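Local atomic coordinates of Bd3460 (PDB entry 5CEC), a protein that is an ankyrin-repeat immunity protein that binds the predatory endopeptidase Bd3459 and probably protects the predator from its own enzyme during cell invasion. Residues V104-Y109 with R137-N142; A99-A103 with A112-I116; N34-G40 with N69-N75. All coordinates share one frame; numbering follows the deposited sequence.

Contact 1 of 3, residues V104-Y109 with R137-N142; sequences VTNDAY and RAAQNN
The phenol ring of Tyr109 carries Asn142 on one face. Asn142 CB sits over the ring centre, 3.4 Å from the Tyr109 centroid and 4° off the ring normal, a CH-pi contact. The amide of Asn142 continues over the same face toward the root of the tyrosine, with its plane 16° from the ring. Its ND2 ends 3.6 Å from Tyr109 CB. The two side chains thus run antiparallel along each other. Asn142 CG lies anti to its backbone N (chi1 -170°), and this lays the amide along the ring. Asn142 is also an N-cap: its OD1 accepts from Thr145 N at the start of helix 143-152, and its ND2 bonds Ser345 of the Bd3459 chain.

The far end of the tyrosine reaches helix 134-141. Tyr109 OH lies 3.5 Å from Ala138 CA. Asn141 CB is also close to this hydroxyl. Asn141 ND2 turns back to donate to Arg137 O at 3.0 Å.

Val104 and Arg137 meet through aliphatic carbons, with Val104 CG1 3.8 Å from Arg137 CG. The arginine chain bends at chi2 and chi3 and brings NH1 beside Thr105 CG2. One water joins the two sides. It donates to Thr105 O at 2.7 Å and accepts from Arg137 NH1 at 3.0 Å. Arg137 NH2 makes a salt bridge to Asp132.

The contact joins helix 99-105 and the start of helix 109-117 to helix 134-141 in the ankyrin stack, beside the bound enzyme. Helix 143-152 covers Ala138 and touches Tyr109.

Contact 2 of 3, residues A99-A103 with A112-I116; sequences ALAFA and AEELI
Leu100 sends its CG anti to the backbone N (chi1 177°), which carries both methyls across to segment 112-116. Leu115 takes the other common setting, with CG anti to the carbonyl carbon (chi1 -71°), and its CD1 reaches back over segment 99-103. The segments lie on helices 99-105 and 109-117, the antiparallel pair of one ankyrin repeat, predicted to span residues 95-127. The segment axes approach to 9.3 Å with a signed crossing angle of -156°.

The leucines interlock. Leu115 CD1 rests on the backbone of the first helix, 3.7 Å from Leu100 CA, and touches Ala99 CB at its side. Leu100 CD1 in turn lies on the backbone of the second helix, 3.7 Å from Ala112 CA, with Leu115 CB also in contact. The other branch, Leu100 CD2, crosses Ile116 at a slant and meets its CG1 at 3.9 Å.

Small residues bring the backbones together where the helices are closest. Ala103 and Ala112 have CA atoms 5.4 Å apart. All six residues that touch are buried, and no hydrogen bond crosses between the segments; the side chains that meet are all aliphatic.

Neighbouring helices cover the pair. Ala99 packs on Leu67 and Ala71 of helix 66-72, and Leu115 on Val79 of helix 76-84. From the next hairpin, helix 143-152 reaches Ala112 through Thr145 and Ile116 through Ile149. At the turn end of the pair, Ala103 CB lies 3.9 Å from Ala112 N and 4.2 Å from Ala112 CB.

Contact 3 of 3, residues N34-G40 with N69-N75; sequences NEAAEQG and NAAMGGN
Asn34 meets Asn69 one turn into the first helix. The two side chains lie roughly perpendicular, yet their amide planes are only 15° apart. Asn69 ND2 comes within 3.5 Å of Asn34 CB, but its hydrogen bond goes to Thr65 O, just before the start of helix 66-72. Asn34 O lies 3.4 Å from Asn69 CG and makes no bond to that amide.

Ala37 is next. Its methyl packs against Asn69 CB and Ala70 CB. Its carbonyl takes a CA-H...O contact from Ala70 CA at 3.3 Å. The same oxygen accepts a hydrogen bond from Asn75 ND2 at 2.8 Å, with the donor tilted 20° from the carbonyl plane.

Glu38 lies across Asn69, its carboxylate nearly perpendicular to the amide. Glu38 CA makes a second CA-H...O contact, to Asn69 O at 3.4 Å. The two contacts run in opposite directions and let the helices lie very close, with Glu38 and Asn69 CA atoms 4.5 Å apart. Helix 31-39 lies side by side with helix 66-72, the stacking characteristic of an ankyrin-repeat protein. The glutamate CG, anti to the backbone N (chi1 -165°), reaches Met72 CE. Both side chains also pack on Tyr388 of the Bd3459 chain. Glu38 O takes a weak hydrogen bond from Asn75 ND2 at 2.9 Å. One amide nitrogen thus grips two carbonyls in the last turn of the first helix.

Gly40 leaves the helix with positive phi. Its CA sits 3.5 Å from Asn75 CG, over the plane of the amide. Asn75 OD1 accepts a hydrogen bond from Lys154 NZ of the Bd3459 chain.

In the fold
Contact 3 and contact 1 each join neighbouring hairpins of the ankyrin stack, while contact 2 holds one hairpin together between them. Contacts 1 and 2 share helix 99-105, and their centres are about 10 Å apart. Ala108 N lies 2.8 Å from Ala103 O, a probable hydrogen bond of a Schellman motif. Val104 CG2 also packs on Ala112 CB at 3.7 Å. Contact 3 is about 13 Å from contact 2, centre to centre, and meets it where Ala71 CB touches Ala99 O at 3.3 Å. The centres of contacts 1 and 3 are about 17 Å apart, and both bond directly to the Bd3459 chain. Contact 2 reaches that chain through Phe102, which packs on its Arg392.

Contact 1 of 3, residues V104-Y109 with R137-N142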
loop_
_atom_site.group_PDB
_atom_site.type_symbol
_atom_site.label_atom_id
_atom_site.label_comp_id
_atom_site.label_asym_id
_atom_site.label_seq_id
_atom_site.Cartn_x
_atom_site.Cartn_y
_atom_site.Cartn_z
ATOM N N VAL B 104 12.078 10.745 -0.572
ATOM C CA VAL B 104 12.225 10.437 -1.996
ATOM C C VAL B 104 12.476 8.961 -2.199
ATOM O O VAL B 104 11.823 8.304 -3.037
ATOM C CB VAL B 104 13.324 11.322 -2.620
ATOM C CG1 VAL B 104 13.743 10.807 -3.979
ATOM C CG2 VAL B 104 12.791 12.753 -2.691
ATOM N N THR B 105 13.413 8.394 -1.442
ATOM C CA THR B 105 13.797 7.005 -1.674
ATOM C C THR B 105 12.719 6.004 -1.277
ATOM O O THR B 105 12.733 4.882 -1.777
ATOM C CB THR B 105 15.099 6.630 -0.955
ATOM O OG1 THR B 105 14.940 6.830 0.438
ATOM C CG2 THR B 105 16.290 7.445 -1.477
ATOM N N ASN B 106 11.790 6.395 -0.412
ATOM C CA ASN B 106 10.648 5.560 -0.070
ATOM C C ASN B 106 9.367 5.945 -0.792
ATOM O O ASN B 106 8.297 5.495 -0.407
ATOM C CB ASN B 106 10.465 5.529 1.451
ATOM C CG ASN B 106 11.511 4.664 2.148
ATOM O OD1 ASN B 106 11.328 3.431 2.285
ATOM N ND2 ASN B 106 12.609 5.280 2.590
ATOM N N ASP B 107 9.497 6.719 -1.875
ATOM C CA ASP B 107 8.383 7.117 -2.733
ATOM C C ASP B 107 7.302 7.894 -1.998
ATOM O O ASP B 107 6.156 7.943 -2.440
ATOM C CB ASP B 107 7.779 5.915 -3.479
ATOM C CG ASP B 107 8.705 5.300 -4.505
ATOM O OD1 ASP B 107 9.912 5.525 -4.518
ATOM O OD2 ASP B 107 8.241 4.551 -5.363
ATOM N N ALA B 108 7.694 8.620 -0.938
ATOM C CA ALA B 108 6.802 9.526 -0.228
ATOM C C ALA B 108 6.949 10.917 -0.830
ATOM O O ALA B 108 7.498 11.831 -0.236
ATOM C CB ALA B 108 7.090 9.534 1.251
ATOM N N TYR B 109 6.459 11.058 -2.051
ATOM C CA TYR B 109 6.674 12.272 -2.814
ATOM C C TYR B 109 5.801 13.439 -2.375
ATOM O O TYR B 109 6.215 14.581 -2.527
ATOM C CB TYR B 109 6.541 11.973 -4.306
ATOM C CG TYR B 109 7.798 11.309 -4.831
ATOM C CD1 TYR B 109 8.961 12.048 -5.017
ATOM C CD2 TYR B 109 7.862 9.931 -5.098
ATOM C CE1 TYR B 109 10.133 11.475 -5.474
ATOM C CE2 TYR B 109 9.036 9.341 -5.547
ATOM C CZ TYR B 109 10.167 10.110 -5.744
ATOM O OH TYR B 109 11.338 9.582 -6.220
ATOM N N ARG B 137 17.323 10.161 -8.293
ATOM C CA ARG B 137 16.347 9.241 -7.779
ATOM C C ARG B 137 14.930 9.715 -8.115
ATOM O O ARG B 137 14.066 8.933 -8.550
ATOM C CB ARG B 137 16.552 9.010 -6.273
ATOM C CG ARG B 137 15.642 7.945 -5.679
ATOM C CD ARG B 137 15.753 6.570 -6.324
ATOM N NE ARG B 137 17.157 6.158 -6.446
ATOM C CZ ARG B 137 17.898 5.594 -5.483
ATOM N NH1 ARG B 137 17.353 5.241 -4.338
ATOM N NH2 ARG B 137 19.187 5.389 -5.689
ATOM N N ALA B 138 14.661 11.001 -7.898
ATOM C CA ALA B 138 13.363 11.585 -8.294
ATOM C C ALA B 138 13.133 11.507 -9.808
ATOM O O ALA B 138 12.035 11.200 -10.258
ATOM C CB ALA B 138 13.280 13.018 -7.815
ATOM N N ALA B 139 14.175 11.732 -10.597
ATOM C CA ALA B 139 14.034 11.719 -12.054
ATOM C C ALA B 139 13.572 10.405 -12.587
ATOM O O ALA B 139 12.827 10.350 -13.557
ATOM C CB ALA B 139 15.331 12.132 -12.743
ATOM N N GLN B 140 13.986 9.317 -11.964
ATOM C CA GLN B 140 13.534 8.016 -12.418
ATOM C C GLN B 140 12.081 7.751 -12.088
ATOM O O GLN B 140 11.495 6.883 -12.686
ATOM C CB GLN B 140 14.377 6.896 -11.836
ATOM C CG GLN B 140 15.778 6.792 -12.405
ATOM C CD GLN B 140 16.452 5.471 -12.040
ATOM O OE1 GLN B 140 17.292 5.449 -11.129
ATOM N NE2 GLN B 140 16.112 4.391 -12.698
ATOM N N ASN B 141 11.489 8.474 -11.144
ATOM C CA ASN B 141 10.249 8.055 -10.493
ATOM C C ASN B 141 9.141 9.088 -10.391
ATOM O O ASN B 141 7.991 8.700 -10.423
ATOM C CB ASN B 141 10.578 7.532 -9.091
ATOM C CG ASN B 141 11.362 6.251 -9.146
ATOM O OD1 ASN B 141 10.864 5.222 -9.620
ATOM N ND2 ASN B 141 12.627 6.313 -8.752
ATOM N N ASN B 142 9.439 10.365 -10.145
ATOM C CA ASN B 142 8.391 11.357 -9.920
ATOM C C ASN B 142 8.792 12.672 -10.530
ATOM O O ASN B 142 9.640 13.375 -9.997
ATOM C CB ASN B 142 8.096 11.505 -8.420
ATOM C CG ASN B 142 6.871 12.343 -8.163
ATOM O OD1 ASN B 142 6.907 13.570 -8.323
ATOM N ND2 ASN B 142 5.763 11.687 -7.807
HETATM O O HOH W 1 14.594 4.248 -3.679
#

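Contact 2 of 3, residues A99-A103 with A112-I116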
loop_
_atom_site.group_PDB
_atom_site.type_symbol
_atom_site.label_atom_id
_atom_site.label_comp_id
_atom_site.label_asym_id
_atom_site.label_seq_id
_atom_site.Cartn_x
_atom_site.Cartn_y
_atom_site.Cartn_z
ATOM N N ALA B 99 15.986 13.578 6.091
ATOM C CA ALA B 99 14.564 13.284 5.954
ATOM C C ALA B 99 14.072 13.356 4.514
ATOM O O ALA B 99 13.280 12.509 4.092
ATOM C CB ALA B 99 13.697 14.192 6.832
ATOM N N LEU B 100 14.546 14.352 3.765
ATOM C CA LEU B 100 14.125 14.478 2.374
ATOM C C LEU B 100 14.600 13.279 1.561
ATOM O O LEU B 100 13.847 12.768 0.703
ATOM C CB LEU B 100 14.627 15.798 1.781
ATOM C CG LEU B 100 14.297 16.010 0.301
ATOM C CD1 LEU B 100 12.797 15.898 -0.010
ATOM C CD2 LEU B 100 14.814 17.371 -0.150
ATOM N N ALA B 101 15.826 12.832 1.788
ATOM C CA ALA B 101 16.275 11.595 1.143
ATOM C C ALA B 101 15.441 10.402 1.526
ATOM O O ALA B 101 15.095 9.622 0.640
ATOM C CB ALA B 101 17.735 11.334 1.429
ATOM N N PHE B 102 15.077 10.260 2.777
ATOM C CA PHE B 102 14.161 9.181 3.186
ATOM C C PHE B 102 12.846 9.239 2.435
ATOM O O PHE B 102 12.346 8.212 1.985
ATOM C CB PHE B 102 13.906 9.193 4.687
ATOM C CG PHE B 102 14.948 8.492 5.481
ATOM C CD1 PHE B 102 14.914 7.121 5.563
ATOM C CD2 PHE B 102 15.983 9.171 6.143
ATOM C CE1 PHE B 102 15.869 6.422 6.265
ATOM C CE2 PHE B 102 16.923 8.452 6.884
ATOM C CZ PHE B 102 16.851 7.084 6.937
ATOM N N ALA B 103 12.294 10.439 2.278
ATOM C CA ALA B 103 11.004 10.585 1.613
ATOM C C ALA B 103 11.121 10.171 0.150
ATOM O O ALA B 103 10.334 9.361 -0.336
ATOM C CB ALA B 103 10.510 12.014 1.717
ATOM N N ALA B 112 8.035 14.640 0.254
ATOM C CA ALA B 112 9.200 15.284 -0.363
ATOM C C ALA B 112 8.814 16.721 -0.768
ATOM O O ALA B 112 9.587 17.668 -0.514
ATOM C CB ALA B 112 9.676 14.510 -1.588
ATOM N N GLU B 113 7.650 16.891 -1.409
ATOM C CA GLU B 113 7.211 18.227 -1.786
ATOM C C GLU B 113 7.080 19.151 -0.604
ATOM O O GLU B 113 7.495 20.310 -0.691
ATOM C CB GLU B 113 5.910 18.208 -2.594
ATOM C CG GLU B 113 6.083 17.604 -3.980
ATOM C CD GLU B 113 6.966 18.462 -4.844
ATOM O OE1 GLU B 113 6.539 19.570 -5.223
ATOM O OE2 GLU B 113 8.117 18.062 -5.066
ATOM N N GLU B 114 6.508 18.640 0.484
ATOM C CA GLU B 114 6.354 19.407 1.710
ATOM C C GLU B 114 7.709 19.851 2.224
ATOM O O GLU B 114 7.869 20.993 2.628
ATOM C CB GLU B 114 5.612 18.579 2.763
ATOM C CG GLU B 114 5.263 19.327 4.043
ATOM C CD GLU B 114 4.144 20.347 3.895
ATOM O OE1 GLU B 114 3.375 20.300 2.909
ATOM O OE2 GLU B 114 4.041 21.202 4.795
ATOM N N LEU B 115 8.673 18.936 2.264
ATOM C CA LEU B 115 10.007 19.228 2.793
ATOM C C LEU B 115 10.743 20.243 1.933
ATOM O O LEU B 115 11.367 21.191 2.452
ATOM C CB LEU B 115 10.834 17.956 2.977
ATOM C CG LEU B 115 10.373 17.068 4.134
ATOM C CD1 LEU B 115 11.052 15.724 4.025
ATOM C CD2 LEU B 115 10.666 17.670 5.494
ATOM N N ILE B 116 10.625 20.105 0.617
ATOM C CA ILE B 116 11.268 21.085 -0.285
ATOM C C ILE B 116 10.663 22.503 -0.101
ATOM O O ILE B 116 11.405 23.468 -0.013
ATOM C CB ILE B 116 11.172 20.604 -1.759
ATOM C CG1 ILE B 116 12.001 19.323 -1.942
ATOM C CG2 ILE B 116 11.659 21.673 -2.738
ATOM C CD1 ILE B 116 11.751 18.595 -3.242
#

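Contact 3 of 3, residues N34-G40 with N69-N75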
loop_
_atom_site.group_PDB
_atom_site.type_symbol
_atom_site.label_atom_id
_atom_site.label_comp_id
_atom_site.label_asym_id
_atom_site.label_seq_id
_atom_site.Cartn_x
_atom_site.Cartn_y
_atom_site.Cartn_z
ATOM N N ASN B 34 9.747 7.818 17.916
ATOM C CA ASN B 34 10.261 7.400 16.596
ATOM C C ASN B 34 9.396 6.332 15.940
ATOM O O ASN B 34 9.095 6.422 14.752
ATOM C CB ASN B 34 11.727 6.962 16.677
ATOM C CG ASN B 34 12.656 8.110 17.014
ATOM O OD1 ASN B 34 12.270 9.288 16.941
ATOM N ND2 ASN B 34 13.864 7.786 17.418
ATOM N N GLU B 35 8.951 5.358 16.737
ATOM C CA GLU B 35 8.033 4.324 16.259
ATOM C C GLU B 35 6.667 4.882 15.833
ATOM O O GLU B 35 6.175 4.589 14.736
ATOM C CB GLU B 35 7.903 3.203 17.306
ATOM C CG GLU B 35 9.179 2.362 17.409
ATOM C CD GLU B 35 9.105 1.215 18.406
ATOM O OE1 GLU B 35 8.178 1.176 19.238
ATOM O OE2 GLU B 35 9.994 0.339 18.358
ATOM N N ALA B 36 6.084 5.746 16.658
ATOM C CA ALA B 36 4.808 6.375 16.295
ATOM C C ALA B 36 4.927 7.207 15.022
ATOM O O ALA B 36 4.030 7.198 14.171
ATOM C CB ALA B 36 4.299 7.225 17.451
ATOM N N ALA B 37 6.059 7.894 14.890
ATOM C CA ALA B 37 6.303 8.725 13.717
ATOM C C ALA B 37 6.388 7.915 12.420
ATOM O O ALA B 37 5.857 8.332 11.384
ATOM C CB ALA B 37 7.558 9.566 13.898
ATOM N N GLU B 38 7.055 6.763 12.480
ATOM C CA GLU B 38 7.164 5.877 11.315
ATOM C C GLU B 38 5.822 5.194 11.011
ATOM O O GLU B 38 5.478 5.034 9.855
ATOM C CB GLU B 38 8.233 4.799 11.556
ATOM C CG GLU B 38 8.701 4.053 10.294
ATOM C CD GLU B 38 7.830 2.891 9.851
ATOM O OE1 GLU B 38 7.034 2.362 10.659
ATOM O OE2 GLU B 38 7.963 2.502 8.670
ATOM N N GLN B 39 5.076 4.844 12.055
ATOM C CA GLN B 39 3.833 4.079 11.914
ATOM C C GLN B 39 2.634 4.929 11.466
ATOM O O GLN B 39 1.603 4.397 11.027
ATOM C CB GLN B 39 3.515 3.358 13.239
ATOM C CG GLN B 39 4.517 2.261 13.608
ATOM C CD GLN B 39 4.434 1.783 15.068
ATOM O OE1 GLN B 39 3.472 2.073 15.794
ATOM N NE2 GLN B 39 5.451 1.027 15.499
ATOM N N GLY B 40 2.748 6.243 11.588
ATOM C CA GLY B 40 1.673 7.124 11.179
ATOM C C GLY B 40 0.651 7.361 12.273
ATOM O O GLY B 40 -0.476 7.709 11.967
ATOM N N ASN B 69 11.891 9.301 10.499
ATOM C CA ASN B 69 10.891 8.267 10.621
ATOM C C ASN B 69 9.573 8.638 9.958
ATOM O O ASN B 69 9.001 7.825 9.234
ATOM C CB ASN B 69 10.671 7.946 12.100
ATOM C CG ASN B 69 11.670 6.963 12.642
ATOM O OD1 ASN B 69 11.533 5.773 12.428
ATOM N ND2 ASN B 69 12.676 7.449 13.357
ATOM N N ALA B 70 9.077 9.857 10.197
ATOM C CA ALA B 70 7.824 10.300 9.599
ATOM C C ALA B 70 7.937 10.366 8.077
ATOM O O ALA B 70 6.999 10.022 7.362
ATOM C CB ALA B 70 7.432 11.653 10.148
ATOM N N ALA B 71 9.069 10.862 7.586
ATOM C CA ALA B 71 9.304 10.981 6.152
ATOM C C ALA B 71 9.360 9.615 5.460
ATOM O O ALA B 71 8.729 9.433 4.421
ATOM C CB ALA B 71 10.566 11.760 5.881
ATOM N N MET B 72 10.129 8.694 6.038
ATOM C CA MET B 72 10.287 7.331 5.500
ATOM C C MET B 72 8.945 6.612 5.432
ATOM O O MET B 72 8.668 5.887 4.490
ATOM C CB MET B 72 11.253 6.519 6.374
ATOM C CG MET B 72 11.391 5.034 6.028
ATOM S SD MET B 72 12.768 4.255 6.889
ATOM C CE MET B 72 12.426 4.915 8.469
ATOM N N GLY B 73 8.106 6.849 6.441
ATOM C CA GLY B 73 6.791 6.219 6.500
ATOM C C GLY B 73 5.714 6.933 5.690
ATOM O O GLY B 73 4.567 6.488 5.691
ATOM N N GLY B 74 6.076 8.037 5.025
ATOM C CA GLY B 74 5.134 8.767 4.190
ATOM C C GLY B 74 4.013 9.442 4.956
ATOM O O GLY B 74 2.885 9.544 4.462
ATOM N N ASN B 75 4.333 9.935 6.150
ATOM C CA ASN B 75 3.332 10.410 7.090
ATOM C C ASN B 75 3.335 11.932 7.059
ATOM O O ASN B 75 3.983 12.592 7.862
ATOM C CB ASN B 75 3.604 9.814 8.457
ATOM C CG ASN B 75 3.536 8.296 8.428
ATOM O OD1 ASN B 75 2.636 7.724 7.808
ATOM N ND2 ASN B 75 4.457 7.642 9.102
#